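Local coordinates for protein gamma-glutamyltransferase 1 Threonine peptidase. MEROPS family T03 (Pseudomonas nitroreducens, PDB 7D9E) that transfers gamma-glutamyl groups from gamma-glutamyl peptides such as glutathione to amino acids, or to water, at residues 41-46 with 50-55; 122-127 with 132-137; 94-99 with 162-167. One frame throughout, in Å; residues are numbered along the deposited sequence.

Contact 1 (41-46 with 50-55); sequences MDDFSS and VANAFG. With DON (6-diazenyl-5-oxo-L-norleucine), chain D.
Asp-42 ties the two arms of this loop with two hydrogen bonds, its backbone O to Asn-52 and its carboxylate to Ala-53. The Asn-52 ND2 amide gives a proton to the backbone Asp-42 O at 3.2 Å, the acceptor lying close to the amide plane. Asp-42 returns the grip through its side chain: its chi1 of -171° carries CG anti to the backbone N, and OD2 reaches across and takes Ala-53 N at 3.1 Å on its syn lone pair, while OD1 is held by Ser-118 of the other chain. The planes of carboxylate and amide are nearly parallel, 16° apart, and Asn-52 CB packs 3.6 Å from Asp-42 OD2. At the other end of the amide, Asn-52 OD1 accepts Phe-54 N at 2.9 Å from above the carbonyl plane, closing an Asx turn over a type I turn, so both ends of the group are fixed. Replacing Asn-52 with alanine removes both amide atoms and would probably leave Asp-42 O without this donor and Phe-54 N without its side-chain acceptor. The far side of the contact is looser. There Ser-46 N and Val-50 O meet through a water, as do Ser-45 OG and Val-50 O, with no direct touch. On the ligand side, another water bridges Asn-52 ND2 and Asp-43 OD1, 2.8 Å from the latter, which sits at the edge of the Phe-54 ring. Asp-43 OD2 binds the amino N of DON at 2.6 Å and forms a salt bridge to Arg-94 of the other chain: this is the alpha-amino end of the glutamate-binding pocket.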
loop_
_atom_site.group_PDB
_atom_site.type_symbol
_atom_site.label_atom_id
_atom_site.label_comp_id
_atom_site.label_asym_id
_atom_site.label_seq_id
_atom_site.Cartn_x
_atom_site.Cartn_y
_atom_site.Cartn_z
ATOM N N MET B 41 -2.029 13.101 -4.200
ATOM C CA MET B 41 -3.147 14.013 -3.979
ATOM C C MET B 41 -4.456 13.434 -4.512
ATOM O O MET B 41 -5.539 13.801 -4.034
ATOM C CB MET B 41 -2.861 15.422 -4.612
ATOM C CG MET B 41 -1.652 16.069 -3.878
ATOM S SD MET B 41 -2.098 16.616 -2.138
ATOM C CE MET B 41 -3.306 17.886 -2.593
ATOM N N ASP B 42 -4.391 12.515 -5.476
ATOM C CA ASP B 42 -5.614 11.949 -6.028
ATOM C C ASP B 42 -6.346 11.050 -5.037
ATOM O O ASP B 42 -7.499 10.677 -5.280
ATOM C CB ASP B 42 -5.330 11.166 -7.311
ATOM C CG ASP B 42 -6.607 10.752 -8.017
ATOM O OD1 ASP B 42 -7.337 11.653 -8.483
ATOM O OD2 ASP B 42 -6.889 9.536 -8.141
ATOM N N ASP B 43 -5.714 10.683 -3.935
ATOM C CA ASP B 43 -6.389 9.897 -2.915
ATOM C C ASP B 43 -7.318 10.733 -2.035
ATOM O O ASP B 43 -8.132 10.151 -1.307
ATOM C CB ASP B 43 -5.342 9.189 -2.079
ATOM C CG ASP B 43 -4.861 7.886 -2.708
ATOM O OD1 ASP B 43 -5.394 7.460 -3.779
ATOM O OD2 ASP B 43 -3.916 7.291 -2.161
ATOM N N PHE B 44 -7.214 12.057 -2.060
ATOM C CA PHE B 44 -8.252 12.861 -1.440
ATOM C C PHE B 44 -9.529 12.772 -2.276
ATOM O O PHE B 44 -9.502 12.410 -3.459
ATOM C CB PHE B 44 -7.865 14.335 -1.409
ATOM C CG PHE B 44 -6.867 14.719 -0.343
ATOM C CD1 PHE B 44 -7.158 14.594 0.992
ATOM C CD2 PHE B 44 -5.635 15.258 -0.719
ATOM C CE1 PHE B 44 -6.236 15.000 1.972
ATOM C CE2 PHE B 44 -4.717 15.665 0.253
ATOM C CZ PHE B 44 -5.022 15.538 1.587
ATOM N N SER B 45 -10.655 13.130 -1.674
ATOM C CA SER B 45 -11.856 13.431 -2.445
ATOM C C SER B 45 -11.687 14.810 -3.086
ATOM O O SER B 45 -11.499 15.806 -2.382
ATOM C CB SER B 45 -13.079 13.404 -1.532
ATOM O OG SER B 45 -14.259 13.674 -2.269
ATOM N N SER B 46 -11.729 14.867 -4.424
ATOM C CA SER B 46 -11.601 16.137 -5.134
ATOM C C SER B 46 -12.921 16.887 -5.203
ATOM O O SER B 46 -12.928 18.108 -5.395
ATOM C CB SER B 46 -11.132 15.889 -6.572
ATOM O OG SER B 46 -9.857 15.273 -6.617
ATOM N N VAL B 50 -17.534 12.071 -6.243
ATOM C CA VAL B 50 -16.864 11.811 -7.512
ATOM C C VAL B 50 -15.751 10.802 -7.271
ATOM O O VAL B 50 -14.900 10.999 -6.396
ATOM C CB VAL B 50 -16.300 13.111 -8.109
ATOM N N ALA B 51 -15.742 9.733 -8.064
ATOM C CA ALA B 51 -14.772 8.661 -7.875
ATOM C C ALA B 51 -13.382 9.088 -8.326
ATOM O O ALA B 51 -13.222 9.830 -9.298
ATOM C CB ALA B 51 -15.220 7.429 -8.664
ATOM N N ASN B 52 -12.366 8.614 -7.607
ATOM C CA ASN B 52 -10.978 8.858 -7.977
ATOM C C ASN B 52 -10.481 7.732 -8.890
ATOM O O ASN B 52 -11.275 6.951 -9.418
ATOM C CB ASN B 52 -10.130 9.026 -6.711
ATOM C CG ASN B 52 -9.773 7.702 -6.080
ATOM O OD1 ASN B 52 -10.348 6.666 -6.412
ATOM N ND2 ASN B 52 -8.827 7.734 -5.150
ATOM N N ALA B 53 -9.160 7.635 -9.068
ATOM C CA ALA B 53 -8.593 6.689 -10.022
ATOM C C ALA B 53 -8.904 5.239 -9.672
ATOM O O ALA B 53 -8.909 4.388 -10.569
ATOM C CB ALA B 53 -7.073 6.895 -10.091
ATOM N N PHE B 54 -9.166 4.938 -8.402
ATOM C CA PHE B 54 -9.489 3.579 -7.980
ATOM C C PHE B 54 -10.989 3.358 -7.834
ATOM O O PHE B 54 -11.410 2.297 -7.365
ATOM C CB PHE B 54 -8.770 3.252 -6.674
ATOM C CG PHE B 54 -7.294 3.050 -6.840
ATOM C CD1 PHE B 54 -6.808 1.947 -7.519
ATOM C CD2 PHE B 54 -6.393 3.984 -6.347
ATOM C CE1 PHE B 54 -5.442 1.765 -7.689
ATOM C CE2 PHE B 54 -5.033 3.804 -6.517
ATOM C CZ PHE B 54 -4.556 2.700 -7.186
ATOM N N GLY B 55 -11.802 4.332 -8.234
ATOM C CA GLY B 55 -13.238 4.182 -8.185
ATOM C C GLY B 55 -13.861 4.460 -6.840
ATOM O O GLY B 55 -15.054 4.192 -6.669
HETATM O O DON D . -2.596 4.794 -0.679
HETATM C C DON D . -3.437 4.122 -1.486
HETATM O OXT DON D . -4.356 3.479 -0.989
HETATM C CA DON D . -3.000 4.188 -2.937
HETATM N N DON D . -2.436 5.479 -3.264
HETATM C CB DON D . -2.101 2.940 -3.070
HETATM C C1E DON D . -1.394 2.890 -4.391
HETATM C C1D DON D . -0.776 1.524 -4.529
HETATM O O1J DON D . -0.848 0.671 -3.629
HETATM O O HOH W 1 -7.520 5.747 -3.296
HETATM O O HOH W 2 -15.058 11.559 -3.855
HETATM O O HOH W 3 -12.037 12.554 -6.157
#

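Contact 2 (122-127 with 132-137)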
loop_
_atom_site.group_PDB
_atom_site.type_symbol
_atom_site.label_atom_id
_atom_site.label_comp_id
_atom_site.label_asym_id
_atom_site.label_seq_id
_atom_site.Cartn_x
_atom_site.Cartn_y
_atom_site.Cartn_z
ATOM N N GLN B 122 -6.872 -17.379 -7.004
ATOM C CA GLN B 122 -7.678 -16.307 -7.567
ATOM C C GLN B 122 -8.185 -15.372 -6.476
ATOM O O GLN B 122 -8.631 -15.819 -5.416
ATOM C CB GLN B 122 -8.884 -16.917 -8.285
ATOM C CG GLN B 122 -9.829 -15.920 -8.916
ATOM C CD GLN B 122 -10.960 -16.633 -9.627
ATOM O OE1 GLN B 122 -11.131 -16.541 -10.859
ATOM N NE2 GLN B 122 -11.709 -17.391 -8.864
ATOM N N ARG B 123 -8.108 -14.067 -6.746
ATOM C CA ARG B 123 -8.713 -13.047 -5.902
ATOM C C ARG B 123 -9.614 -12.180 -6.765
ATOM O O ARG B 123 -9.335 -11.954 -7.948
ATOM C CB ARG B 123 -7.675 -12.160 -5.199
ATOM C CG ARG B 123 -6.852 -12.937 -4.186
ATOM C CD ARG B 123 -6.002 -12.055 -3.332
ATOM N NE ARG B 123 -4.958 -11.341 -4.052
ATOM C CZ ARG B 123 -3.712 -11.776 -4.228
ATOM N NH1 ARG B 123 -3.351 -12.974 -3.778
ATOM N NH2 ARG B 123 -2.842 -11.038 -4.883
ATOM N N VAL B 124 -10.713 -11.708 -6.169
ATOM C CA VAL B 124 -11.645 -10.816 -6.857
ATOM C C VAL B 124 -11.987 -9.679 -5.907
ATOM O O VAL B 124 -11.642 -9.708 -4.728
ATOM C CB VAL B 124 -12.925 -11.539 -7.343
ATOM C CG1 VAL B 124 -12.551 -12.638 -8.343
ATOM C CG2 VAL B 124 -13.715 -12.069 -6.183
ATOM N N HIS B 125 -12.714 -8.684 -6.414
ATOM C CA HIS B 125 -12.946 -7.484 -5.623
ATOM C C HIS B 125 -14.283 -6.844 -5.963
ATOM O O HIS B 125 -14.646 -6.722 -7.137
ATOM C CB HIS B 125 -11.820 -6.489 -5.919
ATOM C CG HIS B 125 -11.964 -5.173 -5.234
ATOM N ND1 HIS B 125 -11.755 -5.013 -3.878
ATOM C CD2 HIS B 125 -12.315 -3.957 -5.713
ATOM C CE1 HIS B 125 -11.948 -3.740 -3.559
ATOM N NE2 HIS B 125 -12.295 -3.082 -4.653
ATOM N N HIS B 126 -14.995 -6.409 -4.924
ATOM C CA HIS B 126 -16.192 -5.604 -5.054
ATOM C C HIS B 126 -16.087 -4.446 -4.069
ATOM O O HIS B 126 -15.500 -4.588 -2.998
ATOM C CB HIS B 126 -17.443 -6.442 -4.745
ATOM C CG HIS B 126 -18.710 -5.656 -4.786
ATOM N ND1 HIS B 126 -19.182 -5.074 -5.946
ATOM C CD2 HIS B 126 -19.600 -5.347 -3.816
ATOM C CE1 HIS B 126 -20.306 -4.427 -5.678
ATOM N NE2 HIS B 126 -20.582 -4.581 -4.395
ATOM N N GLN B 127 -16.653 -3.279 -4.441
ATOM C CA GLN B 127 -16.495 -2.094 -3.596
ATOM C C GLN B 127 -17.710 -1.175 -3.632
ATOM O O GLN B 127 -17.569 0.048 -3.493
ATOM C CB GLN B 127 -15.209 -1.353 -3.965
ATOM C CG GLN B 127 -15.130 -0.957 -5.435
ATOM C CD GLN B 127 -13.907 -0.115 -5.738
ATOM O OE1 GLN B 127 -12.807 -0.393 -5.246
ATOM N NE2 GLN B 127 -14.090 0.918 -6.547
ATOM N N ASP B 132 -22.653 -3.256 -8.215
ATOM C CA ASP B 132 -22.738 -4.697 -8.476
ATOM C C ASP B 132 -21.669 -5.180 -9.447
ATOM O O ASP B 132 -21.875 -6.134 -10.200
ATOM C CB ASP B 132 -24.136 -5.090 -8.951
ATOM C CG ASP B 132 -25.171 -4.943 -7.860
ATOM O OD1 ASP B 132 -24.770 -4.876 -6.680
ATOM O OD2 ASP B 132 -26.377 -4.903 -8.181
ATOM N N THR B 133 -20.512 -4.536 -9.417
ATOM C CA THR B 133 -19.404 -4.868 -10.299
ATOM C C THR B 133 -18.338 -5.608 -9.504
ATOM O O THR B 133 -17.868 -5.123 -8.463
ATOM C CB THR B 133 -18.848 -3.589 -10.923
ATOM O OG1 THR B 133 -19.865 -2.989 -11.737
ATOM C CG2 THR B 133 -17.626 -3.890 -11.773
ATOM N N ILE B 134 -17.990 -6.802 -9.971
ATOM C CA ILE B 134 -16.891 -7.578 -9.418
ATOM C C ILE B 134 -15.722 -7.511 -10.387
ATOM O O ILE B 134 -15.864 -7.828 -11.578
ATOM C CB ILE B 134 -17.296 -9.041 -9.162
ATOM C CG1 ILE B 134 -18.447 -9.117 -8.163
ATOM C CG2 ILE B 134 -16.096 -9.830 -8.623
ATOM C CD1 ILE B 134 -19.084 -10.498 -8.064
ATOM N N TYR B 135 -14.567 -7.122 -9.868
ATOM C CA TYR B 135 -13.346 -7.012 -10.651
ATOM C C TYR B 135 -12.524 -8.284 -10.520
ATOM O O TYR B 135 -12.448 -8.894 -9.443
ATOM C CB TYR B 135 -12.516 -5.809 -10.188
ATOM C CG TYR B 135 -13.194 -4.503 -10.445
ATOM C CD1 TYR B 135 -13.188 -3.935 -11.714
ATOM C CD2 TYR B 135 -13.863 -3.844 -9.438
ATOM C CE1 TYR B 135 -13.827 -2.737 -11.963
ATOM C CE2 TYR B 135 -14.503 -2.647 -9.679
ATOM C CZ TYR B 135 -14.480 -2.104 -10.943
ATOM O OH TYR B 135 -15.126 -0.914 -11.179
ATOM N N TYR B 136 -11.890 -8.664 -11.628
ATOM C CA TYR B 136 -10.985 -9.807 -11.669
ATOM C C TYR B 136 -9.761 -9.394 -12.478
ATOM O O TYR B 136 -9.763 -8.357 -13.157
ATOM C CB TYR B 136 -11.662 -11.055 -12.275
ATOM C CG TYR B 136 -12.133 -10.925 -13.710
ATOM C CD1 TYR B 136 -11.272 -11.186 -14.772
ATOM C CD2 TYR B 136 -13.452 -10.576 -14.011
ATOM C CE1 TYR B 136 -11.695 -11.088 -16.077
ATOM C CE2 TYR B 136 -13.884 -10.468 -15.325
ATOM C CZ TYR B 136 -13.002 -10.728 -16.353
ATOM O OH TYR B 136 -13.421 -10.634 -17.668
ATOM N N ASP B 137 -8.694 -10.192 -12.386
ATOM C CA ASP B 137 -7.481 -9.918 -13.153
ATOM C C ASP B 137 -7.260 -10.975 -14.234
ATOM O O ASP B 137 -7.950 -12.000 -14.308
ATOM C CB ASP B 137 -6.241 -9.713 -12.255
ATOM C CG ASP B 137 -5.823 -10.934 -11.469
ATOM O OD1 ASP B 137 -6.357 -12.045 -11.680
ATOM O OD2 ASP B 137 -4.910 -10.791 -10.618
HETATM O O HOH W 4 -6.823 -12.842 -9.131
HETATM O O HOH W 5 -9.477 -12.468 -10.681
HETATM O O HOH W 6 -17.544 -2.566 -7.255
#
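A beta hairpin brings His-125 opposite Tyr-135 as an antiparallel hydrogen-bonded pair, and strand 133-136 in turn runs parallel to strand 156-159 in a three-stranded mixed sheet. Tyr-135 N donates to His-125 O at 2.8 Å and nearly straight (170°); the return bond from His-125 N to Tyr-135 O is more bent. The two side chains share a face, where the His-125 ring presents its edge to Tyr-135 CD2 at 4.0 Å. NE2 of that ring gives its proton to Gln-127 OE1 and ND1 is bonded to Thr-99, which pins its rotation at both nitrogens. The Tyr-135 ring carries Thr-133 CG2 over one face, toward the rim. On the other face of the hairpin Val-124 CB meets Ile-134 CG2 at 3.8 Å. Direct pairing gives out beyond Val-124, where a water accepts from Asp-137 N and donates to Arg-123 O. At the opposite end the His-126 side chain, its CG anti to the backbone N (chi1 177°), turns back onto the partner strand: ND1 donates to Thr-133 O at 2.8 Å and 176°, in the ring plane but from above the carbonyl plane, and a water bonded to Gln-127 N donates to the same oxygen.

Contact 3 (94-99 with 162-167). With DON (6-diazenyl-5-oxo-L-norleucine), chain D.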
loop_
_atom_site.group_PDB
_atom_site.type_symbol
_atom_site.label_atom_id
_atom_site.label_comp_id
_atom_site.label_asym_id
_atom_site.label_seq_id
_atom_site.Cartn_x
_atom_site.Cartn_y
_atom_site.Cartn_z
ATOM N N GLY B 94 -4.162 -0.502 -4.658
ATOM C CA GLY B 94 -5.123 0.565 -4.406
ATOM C C GLY B 94 -6.270 0.094 -3.541
ATOM O O GLY B 94 -6.075 -0.497 -2.472
ATOM N N SER B 95 -7.512 0.342 -4.004
ATOM C CA SER B 95 -8.647 0.000 -3.166
ATOM C C SER B 95 -8.860 -1.507 -3.033
ATOM O O SER B 95 -9.731 -1.922 -2.253
ATOM C CB SER B 95 -9.928 0.634 -3.709
ATOM O OG SER B 95 -10.197 0.172 -5.027
ATOM N N ARG B 96 -8.076 -2.341 -3.728
ATOM C CA ARG B 96 -8.156 -3.782 -3.576
ATOM C C ARG B 96 -7.232 -4.315 -2.484
ATOM O O ARG B 96 -7.214 -5.512 -2.231
ATOM C CB ARG B 96 -7.746 -4.489 -4.866
ATOM C CG ARG B 96 -8.616 -4.280 -6.129
ATOM C CD ARG B 96 -9.012 -2.880 -6.470
ATOM N NE ARG B 96 -9.584 -2.885 -7.821
ATOM C CZ ARG B 96 -10.102 -1.847 -8.448
ATOM N NH1 ARG B 96 -10.193 -0.651 -7.868
ATOM N NH2 ARG B 96 -10.578 -2.020 -9.674
ATOM N N ILE B 97 -6.445 -3.466 -1.845
ATOM C CA ILE B 97 -5.393 -3.965 -0.962
ATOM C C ILE B 97 -5.979 -4.748 0.199
ATOM O O ILE B 97 -5.524 -5.852 0.503
ATOM C CB ILE B 97 -4.515 -2.803 -0.465
ATOM C CG1 ILE B 97 -3.603 -2.301 -1.579
ATOM C CG2 ILE B 97 -3.705 -3.258 0.782
ATOM C CD1 ILE B 97 -2.859 -1.033 -1.254
ATOM N N PHE B 98 -6.932 -4.146 0.921
ATOM C CA PHE B 98 -7.418 -4.813 2.123
ATOM C C PHE B 98 -8.363 -5.953 1.780
ATOM O O PHE B 98 -8.441 -6.922 2.543
ATOM C CB PHE B 98 -7.973 -3.818 3.132
ATOM C CG PHE B 98 -8.989 -2.864 2.597
ATOM C CD1 PHE B 98 -10.298 -3.266 2.420
ATOM C CD2 PHE B 98 -8.632 -1.547 2.324
ATOM C CE1 PHE B 98 -11.247 -2.377 1.939
ATOM C CE2 PHE B 98 -9.584 -0.636 1.864
ATOM C CZ PHE B 98 -10.893 -1.065 1.676
ATOM N N THR B 99 -9.070 -5.893 0.643
ATOM C CA THR B 99 -9.842 -7.074 0.264
ATOM C C THR B 99 -8.927 -8.219 -0.154
ATOM O O THR B 99 -9.264 -9.393 0.086
ATOM C CB THR B 99 -10.884 -6.781 -0.820
ATOM O OG1 THR B 99 -10.244 -6.367 -2.016
ATOM C CG2 THR B 99 -11.914 -5.739 -0.334
ATOM N N TRP B 162 -5.112 -4.996 -14.645
ATOM C CA TRP B 162 -3.891 -5.033 -13.849
ATOM C C TRP B 162 -4.078 -6.103 -12.788
ATOM O O TRP B 162 -5.189 -6.353 -12.328
ATOM C CB TRP B 162 -3.534 -3.647 -13.284
ATOM C CG TRP B 162 -4.667 -2.888 -12.609
ATOM C CD1 TRP B 162 -5.613 -2.125 -13.246
ATOM C CD2 TRP B 162 -4.907 -2.719 -11.201
ATOM N NE1 TRP B 162 -6.456 -1.546 -12.330
ATOM C CE2 TRP B 162 -6.043 -1.887 -11.068
ATOM C CE3 TRP B 162 -4.285 -3.199 -10.046
ATOM C CZ2 TRP B 162 -6.572 -1.532 -9.829
ATOM C CZ3 TRP B 162 -4.819 -2.848 -8.812
ATOM C CH2 TRP B 162 -5.945 -2.013 -8.717
ATOM N N ASN B 163 -2.988 -6.780 -12.454
ATOM C CA ASN B 163 -3.094 -7.902 -11.536
ATOM C C ASN B 163 -3.629 -7.429 -10.191
ATOM O O ASN B 163 -3.412 -6.294 -9.754
ATOM C CB ASN B 163 -1.771 -8.661 -11.463
ATOM C CG ASN B 163 -1.548 -9.546 -12.683
ATOM O OD1 ASN B 163 -2.470 -9.740 -13.534
ATOM N ND2 ASN B 163 -0.338 -10.057 -12.822
ATOM N N MET B 164 -4.337 -8.335 -9.532
ATOM C CA MET B 164 -5.068 -8.054 -8.304
ATOM C C MET B 164 -4.125 -8.203 -7.113
ATOM O O MET B 164 -4.224 -9.131 -6.305
ATOM C CB MET B 164 -6.251 -9.010 -8.209
ATOM C CG MET B 164 -7.156 -8.824 -7.012
ATOM S SD MET B 164 -8.239 -7.411 -7.240
ATOM C CE MET B 164 -9.262 -7.944 -8.615
ATOM N N GLY B 165 -3.187 -7.254 -7.011
ATOM C CA GLY B 165 -2.223 -7.278 -5.932
ATOM C C GLY B 165 -0.948 -8.016 -6.277
ATOM O O GLY B 165 -0.720 -8.486 -7.398
ATOM N N ASP B 166 -0.082 -8.091 -5.263
ATOM C CA ASP B 166 1.273 -8.637 -5.335
ATOM C C ASP B 166 1.675 -8.920 -3.885
ATOM O O ASP B 166 2.496 -8.217 -3.282
ATOM C CB ASP B 166 2.216 -7.718 -6.091
ATOM C CG ASP B 166 3.568 -8.355 -6.360
ATOM O OD1 ASP B 166 3.703 -9.588 -6.243
ATOM O OD2 ASP B 166 4.484 -7.617 -6.762
ATOM N N ILE B 167 1.063 -9.941 -3.314
ATOM C CA ILE B 167 1.281 -10.245 -1.903
ATOM C C ILE B 167 2.715 -10.720 -1.715
ATOM O O ILE B 167 3.218 -11.580 -2.461
ATOM C CB ILE B 167 0.278 -11.328 -1.478
ATOM C CG1 ILE B 167 -1.164 -10.782 -1.401
ATOM C CG2 ILE B 167 0.676 -11.883 -0.097
ATOM C CD1 ILE B 167 -1.529 -10.115 -0.085
HETATM O O DON D . -2.596 4.794 -0.679
HETATM C C DON D . -3.437 4.122 -1.486
HETATM O OXT DON D . -4.356 3.479 -0.989
HETATM C CA DON D . -3.000 4.188 -2.937
HETATM N N DON D . -2.436 5.479 -3.264
HETATM C CB DON D . -2.101 2.940 -3.070
HETATM C C1E DON D . -1.394 2.890 -4.391
HETATM C C1D DON D . -0.776 1.524 -4.529
HETATM O O1J DON D . -0.848 0.671 -3.629
#
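Arg-96 meets Trp-162 and Met-164 without a single hydrogen bond between the two segments; the contact is made by van der Waals touch alone. In the flat-group part, Trp-162 CZ2 lies over the centre of the guanidinium, 3.8 Å from Arg-96 CZ, but the two planes are 44° apart, so the tryptophan bears on it at a slant. A bend at chi2 (47°) swings the arginine chain so that its CD and NE also come close to Trp-162 CH2. The aliphatic part pairs Arg-96 CG with Met-164 SD; the methionine was modelled in two conformers, so the closeness of that approach is doubtful. Hydrogen bonds then fix the guanidinium: NH1 donates to Ser-95 OG at 3.0 Å and NE to Gln-160 OE1. The ring of Tyr-135 adds a cation-pi contact. On the ligand side, Ile-97 CD1 comes within 3.5 Å of DON O1J, while Gly-94 N stands 3.7 Å from the same oxygen. Gly-94 has a positive phi (55°), and its carbonyl accepts Ile-97 N at 3.1 Å as the chain turns into helix 97-109. Gly-93 and Gly-94, both in the DON pocket, probably correspond to the glycine pair that forms the oxyanion hole in gamma-glutamyltransferases. Arg-96 and Trp-162, which lie near Gly-94 but do not touch DON, probably belong to the second shell beside that element of the Ntn-hydrolase active site.

How the contacts relate
Contacts 1 and 3 both touch DON, contact 1 at its amino group and contact 3 at its O1J end, with their centres about 17 Å apart. Contact 2 stands farther back: the side chain of His-125 is about 11 Å from the ligand. Gln-127 links all three, its NE2 3.1 Å from Phe-54 O of contact 1 and its OE1 2.7 Å from Ser-95 OG of contact 3. Contacts 2 and 3, about 10 Å apart between centres, also join where Asp-137 OD2 takes Met-164 N at 2.7 Å. Phe-54 leans on contact 3, its CE1 3.5 Å from Gly-94 CA and 3.9 Å from Trp-162 CH2. Trp-162 itself lies about 8 Å from the nucleophile Thr-1, side chain to side chain.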